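Local coordinates for protein argonaute (PDB 1YVU) that uses short single-stranded DNA guides to bind complementary RNA targets and cleaves the RNA endonucleolytically with the help of divalent metal ions, at residues A[162-167]-A[254-259]; A[168-173]-A[236-241]; A[319-324]-A[487-492]; A[470-475]-A[668-673]. All blocks are in the same frame, centred on the assembly; numbering follows the deposited sequence.

Interaction 1 (A[162-167]-A[254-259])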
loop_
_atom_site.group_PDB
_atom_site.type_symbol
_atom_site.label_atom_id
_atom_site.label_comp_id
_atom_site.label_asym_id
_atom_site.label_seq_id
_atom_site.Cartn_x
_atom_site.Cartn_y
_atom_site.Cartn_z
ATOM N N ARG A 162 5.905 6.193 13.316
ATOM C CA ARG A 162 6.022 7.238 12.314
ATOM C C ARG A 162 7.395 7.865 12.470
ATOM O O ARG A 162 7.729 8.362 13.546
ATOM C CB ARG A 162 4.906 8.283 12.536
ATOM C CG ARG A 162 4.714 9.272 11.414
ATOM C CD ARG A 162 4.231 8.592 10.156
ATOM N NE ARG A 162 2.775 8.501 10.050
ATOM C CZ ARG A 162 2.125 7.821 9.100
ATOM N NH1 ARG A 162 2.792 7.146 8.160
ATOM N NH2 ARG A 162 0.795 7.860 9.060
ATOM N N ILE A 163 8.204 7.779 11.415
ATOM C CA ILE A 163 9.566 8.333 11.434
ATOM C C ILE A 163 9.473 9.809 11.083
ATOM O O ILE A 163 9.029 10.174 10.001
ATOM C CB ILE A 163 10.529 7.585 10.449
ATOM C CG1 ILE A 163 10.357 6.056 10.563
ATOM C CG2 ILE A 163 11.980 7.928 10.780
ATOM C CD1 ILE A 163 11.038 5.243 9.454
ATOM N N GLN A 164 9.857 10.658 12.028
ATOM C CA GLN A 164 9.768 12.096 11.846
ATOM C C GLN A 164 10.964 12.839 12.417
ATOM O O GLN A 164 11.499 12.406 13.427
ATOM C CB GLN A 164 8.496 12.614 12.542
ATOM C CG GLN A 164 7.223 12.535 11.704
ATOM C CD GLN A 164 5.999 13.006 12.435
ATOM O OE1 GLN A 164 6.072 13.762 13.397
ATOM N NE2 GLN A 164 4.853 12.565 11.972
ATOM N N PRO A 165 11.429 13.931 11.754
ATOM C CA PRO A 165 12.569 14.734 12.231
ATOM C C PRO A 165 12.114 15.712 13.319
ATOM O O PRO A 165 10.939 16.082 13.376
ATOM C CB PRO A 165 13.001 15.515 10.983
ATOM C CG PRO A 165 12.488 14.709 9.860
ATOM C CD PRO A 165 11.139 14.306 10.356
ATOM N N PHE A 166 13.056 16.138 14.157
ATOM C CA PHE A 166 12.776 17.073 15.247
ATOM C C PHE A 166 12.396 18.430 14.678
ATOM O O PHE A 166 11.496 19.114 15.189
ATOM C CB PHE A 166 14.018 17.206 16.142
ATOM C CG PHE A 166 14.064 16.208 17.274
ATOM C CD1 PHE A 166 14.333 14.845 17.026
ATOM C CD2 PHE A 166 13.815 16.621 18.603
ATOM C CE1 PHE A 166 14.352 13.892 18.093
ATOM C CE2 PHE A 166 13.829 15.686 19.692
ATOM C CZ PHE A 166 14.099 14.315 19.428
ATOM N N GLU A 167 13.029 18.738 13.547
ATOM C CA GLU A 167 12.844 19.989 12.835
ATOM C C GLU A 167 11.524 20.006 12.118
ATOM O O GLU A 167 11.063 18.996 11.594
ATOM C CB GLU A 167 13.958 20.203 11.808
ATOM C CG GLU A 167 15.394 19.941 12.295
ATOM C CD GLU A 167 16.011 18.727 11.625
ATOM O OE1 GLU A 167 16.228 18.778 10.396
ATOM O OE2 GLU A 167 16.274 17.721 12.318
ATOM N N ILE A 254 3.486 23.880 11.272
ATOM C CA ILE A 254 2.956 22.709 11.955
ATOM C C ILE A 254 3.187 21.426 11.175
ATOM O O ILE A 254 2.638 20.381 11.534
ATOM C CB ILE A 254 1.449 22.825 12.277
ATOM C CG1 ILE A 254 0.660 23.171 11.011
ATOM C CG2 ILE A 254 1.239 23.742 13.472
ATOM C CD1 ILE A 254 -0.645 22.467 10.935
ATOM N N LEU A 255 3.973 21.496 10.103
ATOM C CA LEU A 255 4.246 20.307 9.302
ATOM C C LEU A 255 5.578 19.676 9.621
ATOM O O LEU A 255 6.605 20.347 9.679
ATOM C CB LEU A 255 4.171 20.610 7.809
ATOM C CG LEU A 255 2.793 20.946 7.275
ATOM C CD1 LEU A 255 2.889 21.578 5.912
ATOM C CD2 LEU A 255 1.966 19.701 7.232
ATOM N N LYS A 256 5.523 18.379 9.881
ATOM C CA LYS A 256 6.699 17.587 10.162
ATOM C C LYS A 256 6.763 16.536 9.054
ATOM O O LYS A 256 5.727 16.011 8.662
ATOM C CB LYS A 256 6.581 16.931 11.544
ATOM C CG LYS A 256 7.339 17.653 12.686
ATOM C CD LYS A 256 7.294 16.797 13.980
ATOM C CE LYS A 256 8.289 17.222 15.078
ATOM N NZ LYS A 256 8.583 16.092 16.046
ATOM N N PRO A 257 7.945 16.338 8.432
ATOM C CA PRO A 257 8.133 15.344 7.362
ATOM C C PRO A 257 8.036 13.931 7.855
ATOM O O PRO A 257 8.304 13.654 9.014
ATOM C CB PRO A 257 9.543 15.624 6.872
ATOM C CG PRO A 257 9.634 17.094 7.041
ATOM C CD PRO A 257 9.059 17.304 8.410
ATOM N N VAL A 258 7.615 13.048 6.961
ATOM C CA VAL A 258 7.472 11.624 7.258
ATOM C C VAL A 258 8.530 10.879 6.397
ATOM O O VAL A 258 8.546 11.022 5.164
ATOM C CB VAL A 258 6.002 11.175 6.984
ATOM C CG1 VAL A 258 5.866 9.678 7.073
ATOM C CG2 VAL A 258 5.055 11.817 7.999
ATOM N N LEU A 259 9.421 10.128 7.063
ATOM C CA LEU A 259 10.528 9.415 6.405
ATOM C C LEU A 259 10.407 7.901 6.305
ATOM O O LEU A 259 9.821 7.273 7.190
ATOM C CB LEU A 259 11.839 9.722 7.133
ATOM C CG LEU A 259 12.140 11.146 7.614
ATOM C CD1 LEU A 259 13.391 11.136 8.484
ATOM C CD2 LEU A 259 12.287 12.102 6.420
#

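Interaction 2 (A[168-173]-A[236-241])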
loop_
_atom_site.group_PDB
_atom_site.type_symbol
_atom_site.label_atom_id
_atom_site.label_comp_id
_atom_site.label_asym_id
_atom_site.label_seq_id
_atom_site.Cartn_x
_atom_site.Cartn_y
_atom_site.Cartn_z
ATOM N N THR A 168 10.943 21.189 12.099
ATOM C CA THR A 168 9.674 21.478 11.457
ATOM C C THR A 168 9.954 21.601 9.950
ATOM O O THR A 168 11.114 21.549 9.532
ATOM C CB THR A 168 9.169 22.813 12.048
ATOM O OG1 THR A 168 8.910 22.634 13.442
ATOM C CG2 THR A 168 7.948 23.298 11.403
ATOM N N LEU A 169 8.901 21.701 9.142
ATOM C CA LEU A 169 9.068 21.884 7.703
ATOM C C LEU A 169 9.501 23.337 7.471
ATOM O O LEU A 169 10.211 23.602 6.525
ATOM C CB LEU A 169 7.788 21.540 6.925
ATOM C CG LEU A 169 7.864 21.400 5.385
ATOM C CD1 LEU A 169 8.753 20.259 5.014
ATOM C CD2 LEU A 169 6.521 21.174 4.755
ATOM N N GLN A 170 9.147 24.240 8.395
ATOM C CA GLN A 170 9.546 25.660 8.344
ATOM C C GLN A 170 11.043 25.807 8.691
ATOM O O GLN A 170 11.791 26.430 7.937
ATOM C CB GLN A 170 8.690 26.502 9.311
ATOM C CG GLN A 170 8.826 28.027 9.205
ATOM C CD GLN A 170 8.635 28.568 7.801
ATOM O OE1 GLN A 170 7.566 28.433 7.193
ATOM N NE2 GLN A 170 9.678 29.197 7.278
ATOM N N THR A 171 11.479 25.174 9.786
ATOM C CA THR A 171 12.874 25.185 10.232
ATOM C C THR A 171 13.746 24.611 9.098
ATOM O O THR A 171 14.849 25.086 8.852
ATOM C CB THR A 171 13.053 24.312 11.505
ATOM O OG1 THR A 171 12.096 24.700 12.513
ATOM C CG2 THR A 171 14.476 24.427 12.050
ATOM N N LEU A 172 13.178 23.645 8.374
ATOM C CA LEU A 172 13.833 22.972 7.244
ATOM C C LEU A 172 13.880 23.779 5.960
ATOM O O LEU A 172 14.908 23.786 5.291
ATOM C CB LEU A 172 13.170 21.621 6.944
ATOM C CG LEU A 172 13.685 20.385 7.678
ATOM C CD1 LEU A 172 12.667 19.278 7.574
ATOM C CD2 LEU A 172 15.015 19.944 7.114
ATOM N N LEU A 173 12.762 24.409 5.593
ATOM C CA LEU A 173 12.684 25.229 4.374
ATOM C C LEU A 173 13.544 26.495 4.497
ATOM O O LEU A 173 14.036 27.030 3.487
ATOM C CB LEU A 173 11.225 25.607 4.053
ATOM C CG LEU A 173 10.200 24.558 3.574
ATOM C CD1 LEU A 173 8.791 25.147 3.463
ATOM C CD2 LEU A 173 10.625 23.937 2.270
ATOM N N ARG A 236 4.971 35.511 10.149
ATOM C CA ARG A 236 4.276 35.708 8.883
ATOM C C ARG A 236 5.158 36.086 7.723
ATOM O O ARG A 236 4.907 35.662 6.595
ATOM C CB ARG A 236 3.189 36.748 9.013
ATOM C CG ARG A 236 2.189 36.673 7.884
ATOM C CD ARG A 236 1.579 38.007 7.628
ATOM N NE ARG A 236 0.787 38.435 8.772
ATOM C CZ ARG A 236 -0.278 39.221 8.683
ATOM N NH1 ARG A 236 -0.680 39.659 7.486
ATOM N NH2 ARG A 236 -0.932 39.572 9.786
ATOM N N GLU A 237 6.175 36.895 7.987
ATOM C CA GLU A 237 7.067 37.279 6.906
ATOM C C GLU A 237 7.935 36.132 6.392
ATOM O O GLU A 237 7.804 35.746 5.217
ATOM C CB GLU A 237 7.844 38.539 7.239
ATOM C CG GLU A 237 7.010 39.750 6.851
ATOM C CD GLU A 237 7.636 41.045 7.244
ATOM O OE1 GLU A 237 8.834 41.225 6.949
ATOM O OE2 GLU A 237 6.928 41.880 7.850
ATOM N N LYS A 238 8.644 35.471 7.317
ATOM C CA LYS A 238 9.519 34.323 7.011
ATOM C C LYS A 238 8.770 32.988 6.810
ATOM O O LYS A 238 9.377 31.989 6.416
ATOM C CB LYS A 238 10.576 34.156 8.112
ATOM C CG LYS A 238 10.006 33.878 9.504
ATOM C CD LYS A 238 10.887 32.905 10.265
ATOM C CE LYS A 238 10.067 32.046 11.220
ATOM N NZ LYS A 238 10.854 30.907 11.798
ATOM N N ALA A 239 7.462 32.987 7.067
ATOM C CA ALA A 239 6.657 31.779 6.959
ATOM C C ALA A 239 6.186 31.379 5.597
ATOM O O ALA A 239 6.006 32.211 4.702
ATOM C CB ALA A 239 5.484 31.837 7.881
ATOM N N PHE A 240 5.992 30.075 5.469
ATOM C CA PHE A 240 5.517 29.470 4.249
ATOM C C PHE A 240 4.215 28.734 4.491
ATOM O O PHE A 240 3.892 28.298 5.610
ATOM C CB PHE A 240 6.517 28.461 3.704
ATOM C CG PHE A 240 7.842 29.035 3.344
ATOM C CD1 PHE A 240 8.983 28.724 4.110
ATOM C CD2 PHE A 240 7.990 29.807 2.182
ATOM C CE1 PHE A 240 10.279 29.163 3.719
ATOM C CE2 PHE A 240 9.271 30.260 1.765
ATOM C CZ PHE A 240 10.425 29.934 2.537
ATOM N N LEU A 241 3.425 28.675 3.433
ATOM C CA LEU A 241 2.169 27.968 3.462
ATOM C C LEU A 241 2.369 26.927 2.411
ATOM O O LEU A 241 2.982 27.178 1.370
ATOM C CB LEU A 241 0.979 28.866 3.134
ATOM C CG LEU A 241 0.800 30.117 3.994
ATOM C CD1 LEU A 241 -0.422 30.868 3.602
ATOM C CD2 LEU A 241 0.741 29.756 5.438
#

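Interaction 3 (A[319-324]-A[487-492])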
loop_
_atom_site.group_PDB
_atom_site.type_symbol
_atom_site.label_atom_id
_atom_site.label_comp_id
_atom_site.label_asym_id
_atom_site.label_seq_id
_atom_site.Cartn_x
_atom_site.Cartn_y
_atom_site.Cartn_z
ATOM N N LYS A 319 -3.301 -25.002 -4.971
ATOM C CA LYS A 319 -2.613 -25.810 -5.962
ATOM C C LYS A 319 -1.206 -25.242 -6.242
ATOM O O LYS A 319 -1.033 -24.293 -7.005
ATOM C CB LYS A 319 -3.442 -25.883 -7.232
ATOM C CG LYS A 319 -4.853 -26.430 -7.081
ATOM C CD LYS A 319 -4.891 -27.921 -6.709
ATOM C CE LYS A 319 -6.341 -28.457 -6.677
ATOM N NZ LYS A 319 -6.487 -29.930 -6.378
ATOM N N ASP A 320 -0.211 -25.794 -5.559
ATOM C CA ASP A 320 1.179 -25.347 -5.687
ATOM C C ASP A 320 2.030 -26.121 -6.676
ATOM O O ASP A 320 3.199 -25.790 -6.896
ATOM C CB ASP A 320 1.880 -25.335 -4.321
ATOM C CG ASP A 320 1.409 -26.447 -3.388
ATOM O OD1 ASP A 320 0.875 -27.484 -3.866
ATOM O OD2 ASP A 320 1.560 -26.262 -2.160
ATOM N N THR A 321 1.429 -27.132 -7.290
ATOM C CA THR A 321 2.141 -27.965 -8.240
ATOM C C THR A 321 2.384 -27.251 -9.545
ATOM O O THR A 321 1.458 -26.728 -10.180
ATOM C CB THR A 321 1.434 -29.315 -8.480
ATOM O OG1 THR A 321 1.276 -29.990 -7.217
ATOM C CG2 THR A 321 2.269 -30.198 -9.420
ATOM N N VAL A 322 3.670 -27.192 -9.870
ATOM C CA VAL A 322 4.177 -26.590 -11.087
ATOM C C VAL A 322 4.830 -27.648 -11.991
ATOM O O VAL A 322 5.248 -28.705 -11.521
ATOM C CB VAL A 322 5.207 -25.485 -10.752
ATOM C CG1 VAL A 322 4.606 -24.457 -9.783
ATOM C CG2 VAL A 322 6.535 -26.087 -10.212
ATOM N N LEU A 323 4.933 -27.348 -13.279
ATOM C CA LEU A 323 5.550 -28.261 -14.233
ATOM C C LEU A 323 6.343 -27.562 -15.332
ATOM O O LEU A 323 6.052 -26.422 -15.668
ATOM C CB LEU A 323 4.510 -29.227 -14.834
ATOM C CG LEU A 323 3.094 -28.874 -15.321
ATOM C CD1 LEU A 323 3.050 -27.799 -16.411
ATOM C CD2 LEU A 323 2.450 -30.165 -15.825
ATOM N N ASP A 324 7.335 -28.257 -15.887
ATOM C CA ASP A 324 8.164 -27.715 -16.968
ATOM C C ASP A 324 7.636 -28.085 -18.381
ATOM O O ASP A 324 6.486 -28.530 -18.513
ATOM C CB ASP A 324 9.643 -28.094 -16.764
ATOM C CG ASP A 324 9.955 -29.554 -17.078
ATOM O OD1 ASP A 324 9.077 -30.440 -17.004
ATOM O OD2 ASP A 324 11.119 -29.809 -17.398
ATOM N N LYS A 487 5.237 -23.648 -15.029
ATOM C CA LYS A 487 3.911 -23.029 -14.949
ATOM C C LYS A 487 3.102 -23.980 -14.114
ATOM O O LYS A 487 3.442 -25.158 -14.028
ATOM C CB LYS A 487 3.246 -22.800 -16.317
ATOM C CG LYS A 487 2.836 -24.043 -17.102
ATOM C CD LYS A 487 2.245 -23.671 -18.447
ATOM C CE LYS A 487 1.755 -24.905 -19.172
ATOM N NZ LYS A 487 0.964 -24.520 -20.364
ATOM N N LEU A 488 2.044 -23.463 -13.497
ATOM C CA LEU A 488 1.152 -24.239 -12.645
ATOM C C LEU A 488 0.436 -25.319 -13.451
ATOM O O LEU A 488 0.221 -25.160 -14.657
ATOM C CB LEU A 488 0.138 -23.312 -11.962
ATOM C CG LEU A 488 0.672 -22.321 -10.935
ATOM C CD1 LEU A 488 -0.165 -21.072 -10.933
ATOM C CD2 LEU A 488 0.719 -22.961 -9.545
ATOM N N LYS A 489 0.166 -26.440 -12.789
ATOM C CA LYS A 489 -0.500 -27.582 -13.393
ATOM C C LYS A 489 -2.003 -27.404 -13.333
ATOM O O LYS A 489 -2.700 -27.724 -14.277
ATOM C CB LYS A 489 -0.105 -28.838 -12.625
ATOM C CG LYS A 489 -0.856 -30.110 -12.990
ATOM C CD LYS A 489 -0.631 -31.118 -11.911
ATOM C CE LYS A 489 -1.374 -32.371 -12.175
ATOM N NZ LYS A 489 -0.422 -33.522 -12.071
ATOM N N GLU A 490 -2.492 -26.931 -12.196
ATOM C CA GLU A 490 -3.914 -26.741 -12.005
ATOM C C GLU A 490 -4.082 -25.554 -11.072
ATOM O O GLU A 490 -3.213 -25.337 -10.228
ATOM C CB GLU A 490 -4.482 -28.017 -11.346
ATOM C CG GLU A 490 -6.018 -28.134 -11.273
ATOM C CD GLU A 490 -6.712 -28.094 -12.651
ATOM O OE1 GLU A 490 -6.336 -28.896 -13.545
ATOM O OE2 GLU A 490 -7.626 -27.253 -12.844
ATOM N N ILE A 491 -5.054 -24.679 -11.347
ATOM C CA ILE A 491 -5.376 -23.576 -10.434
ATOM C C ILE A 491 -6.796 -23.944 -10.085
ATOM O O ILE A 491 -7.593 -24.227 -10.991
ATOM C CB ILE A 491 -5.397 -22.179 -11.083
ATOM C CG1 ILE A 491 -3.975 -21.666 -11.271
ATOM C CG2 ILE A 491 -6.155 -21.167 -10.198
ATOM C CD1 ILE A 491 -3.876 -20.354 -12.043
ATOM N N GLU A 492 -7.120 -23.901 -8.793
ATOM C CA GLU A 492 -8.454 -24.247 -8.313
ATOM C C GLU A 492 -9.537 -23.308 -8.833
ATOM O O GLU A 492 -9.413 -22.095 -8.641
ATOM C CB GLU A 492 -8.487 -24.248 -6.774
ATOM C CG GLU A 492 -9.789 -24.817 -6.143
ATOM C CD GLU A 492 -9.792 -24.799 -4.619
ATOM O OE1 GLU A 492 -8.714 -25.041 -4.024
ATOM O OE2 GLU A 492 -10.874 -24.553 -4.016
#

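Interaction 4 (A[470-475]-A[668-673])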
loop_
_atom_site.group_PDB
_atom_site.type_symbol
_atom_site.label_atom_id
_atom_site.label_comp_id
_atom_site.label_asym_id
_atom_site.label_seq_id
_atom_site.Cartn_x
_atom_site.Cartn_y
_atom_site.Cartn_z
ATOM N N LEU A 470 23.595 -19.500 -8.822
ATOM C CA LEU A 470 23.462 -19.889 -10.228
ATOM C C LEU A 470 22.009 -20.282 -10.483
ATOM O O LEU A 470 21.406 -19.817 -11.431
ATOM C CB LEU A 470 24.379 -21.072 -10.511
ATOM C CG LEU A 470 24.533 -21.768 -11.871
ATOM C CD1 LEU A 470 25.676 -21.150 -12.622
ATOM C CD2 LEU A 470 24.852 -23.277 -11.657
ATOM N N LEU A 471 21.419 -21.035 -9.554
ATOM C CA LEU A 471 20.027 -21.461 -9.686
ATOM C C LEU A 471 19.049 -20.326 -9.491
ATOM O O LEU A 471 18.146 -20.132 -10.328
ATOM C CB LEU A 471 19.695 -22.632 -8.757
ATOM C CG LEU A 471 20.277 -23.944 -9.312
ATOM C CD1 LEU A 471 20.191 -25.012 -8.292
ATOM C CD2 LEU A 471 19.582 -24.399 -10.569
ATOM N N ASN A 472 19.287 -19.534 -8.438
ATOM C CA ASN A 472 18.462 -18.373 -8.099
ATOM C C ASN A 472 18.381 -17.483 -9.324
ATOM O O ASN A 472 17.284 -17.213 -9.845
ATOM C CB ASN A 472 19.062 -17.616 -6.903
ATOM C CG ASN A 472 18.143 -16.498 -6.364
ATOM O OD1 ASN A 472 17.636 -15.658 -7.119
ATOM N ND2 ASN A 472 17.963 -16.464 -5.042
ATOM N N VAL A 473 19.554 -17.239 -9.899
ATOM C CA VAL A 473 19.689 -16.391 -11.076
ATOM C C VAL A 473 19.016 -17.005 -12.318
ATOM O O VAL A 473 18.240 -16.325 -12.988
ATOM C CB VAL A 473 21.206 -16.045 -11.291
ATOM C CG1 VAL A 473 21.484 -15.424 -12.656
ATOM C CG2 VAL A 473 21.669 -15.103 -10.171
ATOM N N ALA A 474 19.267 -18.301 -12.542
ATOM C CA ALA A 474 18.738 -19.084 -13.668
ATOM C C ALA A 474 17.239 -18.927 -13.826
ATOM O O ALA A 474 16.781 -18.413 -14.846
ATOM C CB ALA A 474 19.076 -20.579 -13.481
ATOM N N GLU A 475 16.519 -19.288 -12.752
ATOM C CA GLU A 475 15.051 -19.223 -12.634
ATOM C C GLU A 475 14.505 -17.845 -12.973
ATOM O O GLU A 475 13.514 -17.736 -13.685
ATOM C CB GLU A 475 14.653 -19.595 -11.185
ATOM C CG GLU A 475 13.146 -19.504 -10.823
ATOM C CD GLU A 475 12.859 -19.634 -9.326
ATOM O OE1 GLU A 475 13.607 -19.063 -8.481
ATOM O OE2 GLU A 475 11.851 -20.291 -8.987
ATOM N N SER A 668 10.246 -16.637 -7.811
ATOM C CA SER A 668 11.259 -16.283 -6.837
ATOM C C SER A 668 11.151 -17.346 -5.761
ATOM O O SER A 668 10.446 -17.176 -4.752
ATOM C CB SER A 668 10.979 -14.882 -6.305
ATOM O OG SER A 668 11.928 -14.510 -5.329
ATOM N N SER A 669 11.809 -18.471 -6.022
ATOM C CA SER A 669 11.777 -19.606 -5.110
ATOM C C SER A 669 12.593 -19.502 -3.833
ATOM O O SER A 669 12.280 -20.118 -2.817
ATOM C CB SER A 669 12.205 -20.851 -5.851
ATOM O OG SER A 669 13.399 -20.710 -6.599
ATOM N N PHE A 670 13.651 -18.716 -3.916
ATOM C CA PHE A 670 14.571 -18.547 -2.812
ATOM C C PHE A 670 14.217 -17.342 -1.967
ATOM O O PHE A 670 14.618 -17.223 -0.818
ATOM C CB PHE A 670 16.000 -18.501 -3.381
ATOM C CG PHE A 670 16.356 -19.734 -4.198
ATOM C CD1 PHE A 670 16.183 -19.745 -5.587
ATOM C CD2 PHE A 670 16.760 -20.926 -3.570
ATOM C CE1 PHE A 670 16.399 -20.928 -6.361
ATOM C CE2 PHE A 670 16.978 -22.117 -4.330
ATOM C CZ PHE A 670 16.794 -22.107 -5.732
ATOM N N GLN A 671 13.388 -16.487 -2.539
ATOM C CA GLN A 671 12.934 -15.275 -1.875
ATOM C C GLN A 671 11.401 -15.255 -1.845
ATOM O O GLN A 671 10.757 -15.974 -2.612
ATOM C CB GLN A 671 13.511 -14.030 -2.576
ATOM C CG GLN A 671 14.958 -13.730 -2.171
ATOM C CD GLN A 671 15.622 -12.636 -3.000
ATOM O OE1 GLN A 671 14.980 -11.639 -3.382
ATOM N NE2 GLN A 671 16.925 -12.809 -3.263
ATOM N N PRO A 672 10.803 -14.538 -0.877
ATOM C CA PRO A 672 9.348 -14.525 -0.855
ATOM C C PRO A 672 8.755 -13.278 -1.478
ATOM O O PRO A 672 9.354 -12.196 -1.472
ATOM C CB PRO A 672 9.012 -14.629 0.630
ATOM C CG PRO A 672 10.321 -14.325 1.376
ATOM C CD PRO A 672 11.339 -13.931 0.371
ATOM N N ILE A 673 7.605 -13.487 -2.094
ATOM C CA ILE A 673 6.843 -12.436 -2.742
ATOM C C ILE A 673 5.434 -12.510 -2.179
ATOM O O ILE A 673 4.756 -13.526 -2.262
ATOM C CB ILE A 673 6.923 -12.568 -4.270
ATOM C CG1 ILE A 673 8.350 -12.172 -4.700
ATOM C CG2 ILE A 673 5.821 -11.731 -4.940
ATOM C CD1 ILE A 673 8.612 -12.013 -6.155
#

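Interaction 1 (A[162-167]-A[254-259])
Lys256, Leu259 and Pro165 bury the most surface where 162-167 and 254-259 cross. The side chain of Lys256 points at the opposing segment and runs out fully extended, so that its methylene groups, more than its ammonium, do the covering: Lys256 CD lies 3.3 Å from Gln164 OE1 and Lys256 CE 3.3 Å from Pro165 O. The Gln164 side chain meets it at about a right angle, having passed over the Pro257 carbonyl on the way. At the other end, Leu259 holds the single hydrogen bond of the contact, its N donating almost straight to Ile163 O (3.0 Å, 171° at the hydrogen). With CG placed beside its own backbone N (chi1 -41°), Leu259 sends CD1 to within 3.9 Å of Pro165 CG, at the ring's outer corner, while Leu259 CB sits 4.1 Å from Ile163 CG2. The Pro165 ring also rests on Pro257, Pro165 CD to Pro257 CB 4.1 Å. Farther along, the bent chain of Arg162 sets its CD against Val258 CG1 at 3.7 Å, and its guanidinium continues to a salt bridge with Glu140. The strand axes stand 111° apart, too steep for a ladder of backbone bonds. Here the long linker L1 strand passes across edge strand 255-257 of the PAZ domain's antiparallel sheet, a crossing that joins linker L1 to the PAZ domain.

Interaction 2 (A[168-173]-A[236-241])
Gln170 and Phe240 meet at about a right angle as side chains, yet their flat groups are nearly aligned, the amide plane being only 15° from the ring plane. The glutamine reaches across because its chain leaves with CG on the far side from the backbone N (chi1 -170°) and then bends at chi2, bringing the carboxamide over the start of strand 240-244. There Gln170 OE1 accepts a hydrogen bond from Phe240 N at 2.9 Å, with an angle of 145° at the hydrogen and the donor tilted from the plane of the amide carbonyl. Gln170 NE2 lies 2.9 Å from the O of Lys238, the last helical residue before the turn, and 3.3 Å from Phe240 CD1. One amide thus spans the passage from helix 233-238 to the strand. Both segments belong to the PAZ domain: helix 169-175 packs beside the antiparallel sheet that contains strand 240-244, and Gln170 touches Ala252 and Thr253 as well. Leu173, one turn farther on, comes obliquely to the phenyl ring, with Leu173 CD1 3.6 Å from Phe240 CD1 and Leu173 CB 3.7 Å from Phe240 CE1. The backbone O of Lys238 lies over one face of the Phe240 ring, 3.9 Å above its plane and displaced toward the rim. Val199 of strand 194-201 touches both Leu173 and Phe240. The ammonium of Lys238 turns to a salt bridge with Glu174, in the same helix as Gln170.

Interaction 3 (A[319-324]-A[487-492])
Three backbone hydrogen bonds zip Thr321 and Leu323 to Lys487 and Lys489. Leu323 and Lys487 form an antiparallel hydrogen-bonded pair, Leu323 N giving to Lys487 O at 2.8 Å and Lys487 N to Leu323 O at 3.0 Å. One step on, Val322 faces Leu488 as a non-hydrogen-bonded pair, followed by the bond from Lys489 N to Thr321 O (2.9 Å). The ladder belongs to a small three-stranded antiparallel sheet in which strand 322-323, from linker L2, lies between 329-330 and strand 487-488 of the PIWI domain, and so ties the linker to the PIWI lobe. Side-chain packing accompanies the ladder. On the face of Leu323 and Lys487, Leu323 CD1 crosses the lysine chain obliquely, 3.8 Å from Lys487 CG, helped by Leu323 CG turning between its backbone N and carbonyl carbon (chi1 43°). The side chains of Val322 and Leu488 diverge, though Val322 CG1 still comes within 4.2 Å of Leu488 CD2. Thr321 and Lys489 lie side by side, pointing the same way, with Thr321 CG2 3.9 Å from Lys489 CD. Beyond the ladder, Lys319 rests its CB and CG along the backbone of 490-492. Among the charged groups, Lys487 NZ makes its salt bridge with Glu527.

Interaction 4 (A[470-475]-A[668-673])
Glu475 is stretched out through chi1 176° and chi2 -169°, which carries its carboxylate from the helix to Ser669. The firm link is the bond from Ser669 N to Glu475 OE1, 3.1 Å long and nearly straight at 168° at the hydrogen, the donor meeting the oxygen on its syn side. The serine hydroxyl also approaches OE1, from the opposite face of the carboxylate plane, but its short modelled distance is doubtful. The carboxylate thus holds the loop by the backbone of Ser669, and OE2 is taken by Tyr486 OH. Next to it Phe670 directs its ring at the helix. Phe670 CE1 lies 3.7 Å from Asn472 CA, Phe670 CD1 is 3.8 Å from Asn472 CB, and Phe670 CZ sits 4.2 Å from Leu471 CB. The side chains of Asn472 and Phe670 slide past each other in opposite directions. Within the PIWI domain the contact fastens the loop between helices 652-661 and 682-690 to helix 466-480. Helix 337-342 of the Mid domain borders both segments through Arg337 and Leu340, and Phe379 of helix 368-381 packs on Leu471 and Ala474.

The four contacts form two pairs. Interactions 1 and 2, with centres 14 Å apart, touch directly: strand 153-165 leads into helix 169-175, and Leu255 O probably accepts a hydrogen bond from Leu169 N. Both involve the PAZ sheet, and 168-173 and 236-241 fall between the two segments of interaction 1. Interactions 3 and 4 lie 17 Å apart by their centres and about 8 Å at the nearest atoms; their segments alternate along the chain. Tyr486, between helix 466-480 and strand 487-488, touches Val322 and bonds Glu475, bridging them. The centres of interactions 1 and 3 are about 47 Å apart, on opposite sides of the chain's centre. Interaction 1 joins linker L1 to PAZ; interaction 3 links L2, of the PAZ lobe, to PIWI.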